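Local coordinates for SAM-dependent methyltransferase (Thiobacillus denitrificans, PDB 5EPE), which probably transfers methyl groups from S-adenosylmethionine to an unspecified acceptor, and here holds the product S-adenosyl-L-homocysteine, at residues R15-G29 and G46-H58. Sequence-based numbering, arbitrary orientation.
Sequences RIHNPFTPEKLATLG and GSGEMLCTWARDH. With SAH (S-adenosyl-L-homocysteine), chain B.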
loop_
_atom_site.group_PDB
_atom_site.type_symbol
_atom_site.label_atom_id
_atom_site.label_comp_id
_atom_site.label_asym_id
_atom_site.label_seq_id
_atom_site.Cartn_x
_atom_site.Cartn_y
_atom_site.Cartn_z
ATOM N N ARG A 15 6.784 3.798 -43.770
ATOM C CA ARG A 15 7.809 2.887 -44.303
ATOM C C ARG A 15 7.914 1.645 -43.422
ATOM O O ARG A 15 8.077 0.572 -43.928
ATOM C CB ARG A 15 9.163 3.564 -44.412
ATOM C CG ARG A 15 9.210 4.605 -45.542
ATOM C CD ARG A 15 10.599 5.230 -45.565
ATOM N NE ARG A 15 10.658 6.256 -46.602
ATOM C CZ ARG A 15 11.511 7.267 -46.618
ATOM N NH1 ARG A 15 12.431 7.407 -45.682
ATOM N NH2 ARG A 15 11.464 8.131 -47.605
ATOM N N ILE A 16 7.754 1.816 -42.119
ATOM C CA ILE A 16 7.862 0.742 -41.143
ATOM C C ILE A 16 6.497 0.583 -40.455
ATOM O O ILE A 16 6.009 1.516 -39.858
ATOM C CB ILE A 16 8.964 1.051 -40.101
ATOM C CG1 ILE A 16 10.312 1.300 -40.807
ATOM C CG2 ILE A 16 9.037 -0.065 -39.060
ATOM C CD1 ILE A 16 11.402 1.949 -39.967
ATOM N N HIS A 17 5.871 -0.580 -40.610
ATOM C CA HIS A 17 4.579 -0.865 -40.105
ATOM C C HIS A 17 4.652 -1.536 -38.724
ATOM O O HIS A 17 3.989 -2.544 -38.475
ATOM C CB HIS A 17 3.819 -1.763 -41.108
ATOM C CG HIS A 17 3.672 -1.155 -42.468
ATOM N ND1 HIS A 17 2.662 -0.280 -42.770
ATOM C CD2 HIS A 17 4.444 -1.238 -43.576
ATOM C CE1 HIS A 17 2.803 0.134 -44.032
ATOM N NE2 HIS A 17 3.881 -0.433 -44.542
ATOM N N ASN A 18 5.414 -0.934 -37.824
ATOM C CA ASN A 18 5.632 -1.472 -36.526
ATOM C C ASN A 18 6.270 -0.358 -35.712
ATOM O O ASN A 18 6.779 0.601 -36.269
ATOM C CB ASN A 18 6.600 -2.678 -36.589
ATOM C CG ASN A 18 5.868 -4.002 -36.703
ATOM O OD1 ASN A 18 4.952 -4.292 -35.926
ATOM N ND2 ASN A 18 6.295 -4.827 -37.624
ATOM N N PRO A 19 6.303 -0.515 -34.390
ATOM C CA PRO A 19 6.915 0.542 -33.515
ATOM C C PRO A 19 8.454 0.528 -33.476
ATOM O O PRO A 19 9.086 0.336 -32.442
ATOM C CB PRO A 19 6.282 0.250 -32.159
ATOM C CG PRO A 19 5.981 -1.237 -32.180
ATOM C CD PRO A 19 5.616 -1.558 -33.595
ATOM N N PHE A 20 9.067 0.732 -34.629
ATOM C CA PHE A 20 10.484 0.784 -34.784
ATOM C C PHE A 20 10.783 2.030 -35.618
ATOM O O PHE A 20 10.063 2.356 -36.515
ATOM C CB PHE A 20 11.000 -0.406 -35.591
ATOM C CG PHE A 20 11.862 -1.378 -34.823
ATOM C CD1 PHE A 20 11.711 -1.573 -33.455
ATOM C CD2 PHE A 20 12.779 -2.133 -35.508
ATOM C CE1 PHE A 20 12.490 -2.470 -32.789
ATOM C CE2 PHE A 20 13.596 -3.014 -34.831
ATOM C CZ PHE A 20 13.430 -3.171 -33.467
ATOM N N THR A 21 11.794 2.768 -35.231
ATOM C CA THR A 21 12.298 3.851 -36.041
ATOM C C THR A 21 13.261 3.354 -37.110
ATOM O O THR A 21 13.720 2.222 -37.048
ATOM C CB THR A 21 13.063 4.829 -35.159
ATOM O OG1 THR A 21 14.121 4.161 -34.442
ATOM C CG2 THR A 21 12.128 5.523 -34.198
ATOM N N PRO A 22 13.628 4.222 -38.090
ATOM C CA PRO A 22 14.752 3.876 -38.954
ATOM C C PRO A 22 16.032 3.567 -38.177
ATOM O O PRO A 22 16.810 2.672 -38.566
ATOM C CB PRO A 22 14.944 5.139 -39.815
ATOM C CG PRO A 22 13.615 5.725 -39.874
ATOM C CD PRO A 22 12.945 5.455 -38.554
ATOM N N GLU A 23 16.254 4.278 -37.070
ATOM C CA GLU A 23 17.482 4.084 -36.320
ATOM C C GLU A 23 17.465 2.698 -35.663
ATOM O O GLU A 23 18.452 1.981 -35.653
ATOM C CB GLU A 23 17.649 5.202 -35.293
ATOM C CG GLU A 23 17.771 6.649 -35.874
ATOM C CD GLU A 23 16.487 7.322 -36.511
ATOM O OE1 GLU A 23 15.326 6.893 -36.397
ATOM O OE2 GLU A 23 16.637 8.368 -37.182
ATOM N N LYS A 24 16.314 2.282 -35.146
ATOM C CA LYS A 24 16.187 0.918 -34.606
ATOM C C LYS A 24 16.358 -0.179 -35.626
ATOM O O LYS A 24 17.006 -1.195 -35.373
ATOM C CB LYS A 24 14.889 0.750 -33.879
ATOM C CG LYS A 24 15.018 1.422 -32.528
ATOM C CD LYS A 24 13.840 1.316 -31.655
ATOM C CE LYS A 24 14.004 2.185 -30.399
ATOM N NZ LYS A 24 14.900 1.529 -29.455
ATOM N N LEU A 25 15.765 0.007 -36.787
ATOM C CA LEU A 25 15.939 -0.929 -37.864
ATOM C C LEU A 25 17.419 -1.074 -38.305
ATOM O O LEU A 25 17.874 -2.193 -38.570
ATOM C CB LEU A 25 15.070 -0.478 -39.037
ATOM C CG LEU A 25 14.726 -1.513 -40.072
ATOM C CD1 LEU A 25 14.041 -2.801 -39.543
ATOM C CD2 LEU A 25 13.876 -0.826 -41.173
ATOM N N ALA A 26 18.168 0.033 -38.357
ATOM C CA ALA A 26 19.579 -0.027 -38.699
ATOM C C ALA A 26 20.374 -0.683 -37.551
ATOM O O ALA A 26 21.305 -1.419 -37.776
ATOM C CB ALA A 26 20.130 1.358 -39.004
ATOM N N THR A 27 20.017 -0.390 -36.312
ATOM C CA THR A 27 20.677 -1.025 -35.176
ATOM C C THR A 27 20.536 -2.535 -35.262
ATOM O O THR A 27 21.494 -3.292 -34.979
ATOM C CB THR A 27 20.078 -0.459 -33.871
ATOM O OG1 THR A 27 20.453 0.923 -33.844
ATOM C CG2 THR A 27 20.571 -1.187 -32.640
ATOM N N LEU A 28 19.327 -2.973 -35.633
ATOM C CA LEU A 28 19.047 -4.378 -35.733
ATOM C C LEU A 28 19.925 -5.011 -36.835
ATOM O O LEU A 28 20.485 -6.080 -36.603
ATOM C CB LEU A 28 17.571 -4.657 -35.991
ATOM C CG LEU A 28 17.170 -6.123 -36.211
ATOM C CD1 LEU A 28 17.438 -7.016 -35.012
ATOM C CD2 LEU A 28 15.711 -6.160 -36.601
ATOM N N GLY A 29 19.983 -4.385 -38.005
ATOM C CA GLY A 29 20.858 -4.889 -39.099
ATOM C C GLY A 29 22.292 -5.107 -38.663
ATOM O O GLY A 29 22.893 -6.139 -38.927
ATOM N N GLY A 46 5.750 -6.035 -45.376
ATOM C CA GLY A 46 5.253 -4.674 -45.335
ATOM C C GLY A 46 5.678 -3.932 -46.575
ATOM O O GLY A 46 5.474 -4.438 -47.710
ATOM N N SER A 47 6.268 -2.759 -46.359
ATOM C CA SER A 47 6.707 -1.877 -47.435
ATOM C C SER A 47 8.203 -2.080 -47.758
ATOM O O SER A 47 8.827 -1.232 -48.411
ATOM C CB SER A 47 6.314 -0.418 -47.144
ATOM O OG SER A 47 4.890 -0.265 -47.157
ATOM N N GLY A 48 8.749 -3.209 -47.281
ATOM C CA GLY A 48 10.067 -3.694 -47.645
ATOM C C GLY A 48 11.186 -2.905 -47.047
ATOM O O GLY A 48 12.313 -3.019 -47.504
ATOM N N GLU A 49 10.913 -2.137 -45.988
ATOM C CA GLU A 49 11.935 -1.235 -45.496
ATOM C C GLU A 49 13.140 -2.012 -44.927
ATOM O O GLU A 49 14.314 -1.608 -45.132
ATOM C CB GLU A 49 11.379 -0.247 -44.487
ATOM C CG GLU A 49 12.370 0.849 -44.112
ATOM C CD GLU A 49 12.619 1.909 -45.202
ATOM O OE1 GLU A 49 11.999 1.858 -46.294
ATOM O OE2 GLU A 49 13.446 2.850 -44.930
HETATM N N MSE A 50 12.864 -3.100 -44.227
HETATM C CA MSE A 50 13.933 -3.907 -43.658
HETATM C C MSE A 50 14.832 -4.493 -44.745
HETATM O O MSE A 50 16.025 -4.292 -44.720
HETATM C CB MSE A 50 13.320 -5.038 -42.809
HETATM C CG MSE A 50 14.456 -5.747 -42.118
HETATM SE SE MSE A 50 13.623 -7.076 -40.853
HETATM C CE MSE A 50 13.442 -8.519 -42.044
ATOM N N LEU A 51 14.256 -5.220 -45.686
ATOM C CA LEU A 51 15.059 -5.724 -46.811
ATOM C C LEU A 51 15.782 -4.639 -47.617
ATOM O O LEU A 51 16.960 -4.809 -47.896
ATOM C CB LEU A 51 14.231 -6.599 -47.752
ATOM C CG LEU A 51 13.846 -7.931 -47.137
ATOM C CD1 LEU A 51 12.887 -8.665 -48.056
ATOM C CD2 LEU A 51 15.055 -8.823 -46.869
ATOM N N CYS A 52 15.111 -3.533 -47.966
ATOM C CA CYS A 52 15.737 -2.512 -48.793
ATOM C C CYS A 52 16.935 -1.854 -48.078
ATOM O O CYS A 52 17.989 -1.674 -48.699
ATOM C CB CYS A 52 14.756 -1.442 -49.235
ATOM S SG CYS A 52 13.544 -2.118 -50.392
ATOM N N THR A 53 16.767 -1.480 -46.820
ATOM C CA THR A 53 17.826 -0.770 -46.097
ATOM C C THR A 53 19.013 -1.658 -45.763
ATOM O O THR A 53 20.152 -1.201 -45.852
ATOM C CB THR A 53 17.319 -0.078 -44.832
ATOM O OG1 THR A 53 16.667 -1.021 -43.957
ATOM C CG2 THR A 53 16.356 1.057 -45.184
ATOM N N TRP A 54 18.750 -2.932 -45.410
ATOM C CA TRP A 54 19.835 -3.904 -45.190
ATOM C C TRP A 54 20.555 -4.272 -46.489
ATOM O O TRP A 54 21.758 -4.498 -46.486
ATOM C CB TRP A 54 19.315 -5.150 -44.469
ATOM C CG TRP A 54 18.842 -4.856 -43.027
ATOM C CD1 TRP A 54 18.829 -3.647 -42.371
ATOM C CD2 TRP A 54 18.250 -5.785 -42.145
ATOM N NE1 TRP A 54 18.270 -3.785 -41.101
ATOM C CE2 TRP A 54 17.903 -5.088 -40.948
ATOM C CE3 TRP A 54 17.966 -7.147 -42.232
ATOM C CZ2 TRP A 54 17.314 -5.737 -39.851
ATOM C CZ3 TRP A 54 17.386 -7.780 -41.137
ATOM C CH2 TRP A 54 17.084 -7.077 -39.970
ATOM N N ALA A 55 19.844 -4.303 -47.600
ATOM C CA ALA A 55 20.514 -4.499 -48.888
ATOM C C ALA A 55 21.547 -3.356 -49.148
ATOM O O ALA A 55 22.707 -3.615 -49.491
ATOM C CB ALA A 55 19.471 -4.574 -50.000
ATOM N N ARG A 56 21.093 -2.121 -48.945
ATOM C CA ARG A 56 21.874 -0.906 -49.132
ATOM C C ARG A 56 23.039 -0.879 -48.157
ATOM O O ARG A 56 24.145 -0.541 -48.527
ATOM C CB ARG A 56 20.996 0.315 -48.838
ATOM C CG ARG A 56 21.677 1.670 -49.062
ATOM C CD ARG A 56 20.801 2.807 -48.568
ATOM N NE ARG A 56 20.636 2.707 -47.106
ATOM C CZ ARG A 56 19.663 3.278 -46.396
ATOM N NH1 ARG A 56 18.752 4.033 -46.992
ATOM N NH2 ARG A 56 19.587 3.084 -45.075
ATOM N N ASP A 57 22.777 -1.184 -46.906
ATOM C CA ASP A 57 23.787 -0.957 -45.882
ATOM C C ASP A 57 24.717 -2.160 -45.636
ATOM O O ASP A 57 25.852 -1.970 -45.196
ATOM C CB ASP A 57 23.097 -0.524 -44.579
ATOM C CG ASP A 57 22.471 0.849 -44.688
ATOM O OD1 ASP A 57 22.891 1.621 -45.588
ATOM O OD2 ASP A 57 21.562 1.192 -43.903
ATOM N N HIS A 58 24.242 -3.378 -45.876
ATOM C CA HIS A 58 25.007 -4.584 -45.564
ATOM C C HIS A 58 25.266 -5.487 -46.751
ATOM O O HIS A 58 25.999 -6.450 -46.604
ATOM C CB HIS A 58 24.332 -5.385 -44.463
ATOM C CG HIS A 58 24.226 -4.624 -43.190
ATOM N ND1 HIS A 58 25.312 -4.426 -42.368
ATOM C CD2 HIS A 58 23.202 -3.933 -42.644
ATOM C CE1 HIS A 58 24.955 -3.659 -41.356
ATOM N NE2 HIS A 58 23.680 -3.343 -41.503
HETATM N N SAH B . 7.272 -6.543 -41.278
HETATM C CA SAH B . 6.640 -5.289 -41.837
HETATM C CB SAH B . 5.128 -5.383 -41.773
HETATM C CG SAH B . 4.479 -5.576 -40.390
HETATM S SD SAH B . 2.730 -5.278 -40.387
HETATM C C SAH B . 7.116 -4.031 -41.145
HETATM O O SAH B . 7.607 -4.109 -40.003
HETATM O OXT SAH B . 7.022 -2.911 -41.690
HETATM C "C5'" SAH B . 1.952 -6.872 -40.782
HETATM C "C4'" SAH B . 2.088 -7.183 -42.274
HETATM O "O4'" SAH B . 1.621 -8.513 -42.539
HETATM C "C3'" SAH B . 1.294 -6.239 -43.196
HETATM O "O3'" SAH B . 2.213 -5.669 -44.146
HETATM C "C2'" SAH B . 0.261 -7.129 -43.894
HETATM O "O2'" SAH B . 0.063 -6.783 -45.257
HETATM C "C1'" SAH B . 0.943 -8.467 -43.816
HETATM N N9 SAH B . 0.142 -9.700 -43.882
HETATM C C8 SAH B . -1.010 -9.974 -43.198
HETATM N N7 SAH B . -1.415 -11.203 -43.434
HETATM C C5 SAH B . -0.465 -11.737 -44.311
HETATM C C6 SAH B . -0.339 -12.998 -44.951
HETATM N N6 SAH B . -1.247 -13.979 -44.739
HETATM N N1 SAH B . 0.724 -13.232 -45.761
HETATM C C2 SAH B . 1.617 -12.232 -45.957
HETATM N N3 SAH B . 1.575 -10.997 -45.419
HETATM C C4 SAH B . 0.500 -10.812 -44.585
HETATM O O HOH W 1 8.046 -2.167 -44.297
HETATM O O HOH W 2 22.322 -1.302 -40.337
#
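Trp54, midway along helix 49-58, lays its indole against helix 22-29; the axes of the two helices approach to 10.2 Å, with 58° between their directions. With CG anti to its carbonyl carbon (chi1 -66°), the ring leads from CB toward the other helix. NE1 donates to Leu25 O at 3.0 Å. This carbonyl oxygen lies in the indole plane, yet the N-H arrives from above the carbonyl's own plane, opposite the helical Gly29 N, so the oxygen takes two bonds. CE2 lies under Gly29 CA, which makes a CH-pi contact 3.7 Å from the five-membered-ring centroid; a glycine suits this place because a CB would collide with NE1. Farther out, CZ2 meets Leu28 CD2 edge-on at 3.6 Å, and CH2 touches the same methyl. CG of selenomethionine Met50, one turn earlier in the same helix, lies over the rim of the opposite face.

Leu25, a branched apolar knob, sits among Glu49, Met50, Thr53 and Trp54: CD1 rests on Met50 CG and CD2 on Glu49 CG, 3.7 Å away. Glu49 thus lends its aliphatic part to the core, while both its carboxylate oxygens pack against Arg15 CD and OE1 forms a salt bridge with Arg78.

Toward the bound SAH, His17 NE2 donates nearly straight (173°) and in its ring plane to Ser47 OG, 2.8 Å away; Glu11 holds ND1, and Gln74 also bonds the serine. The imidazole is thereby fixed at both nitrogens, while His17 N binds SAH OXT at 2.8 Å. Gly46 has positive phi and passes close to SAH, where a CB would strike SAH CA.

Helix 49-58 follows the glycine-rich loop after strand 39-43, as in Rossmann-like methyltransferases; helix 69-82 flanks it, while Leu28 of the partner helix packs on strand 238-247.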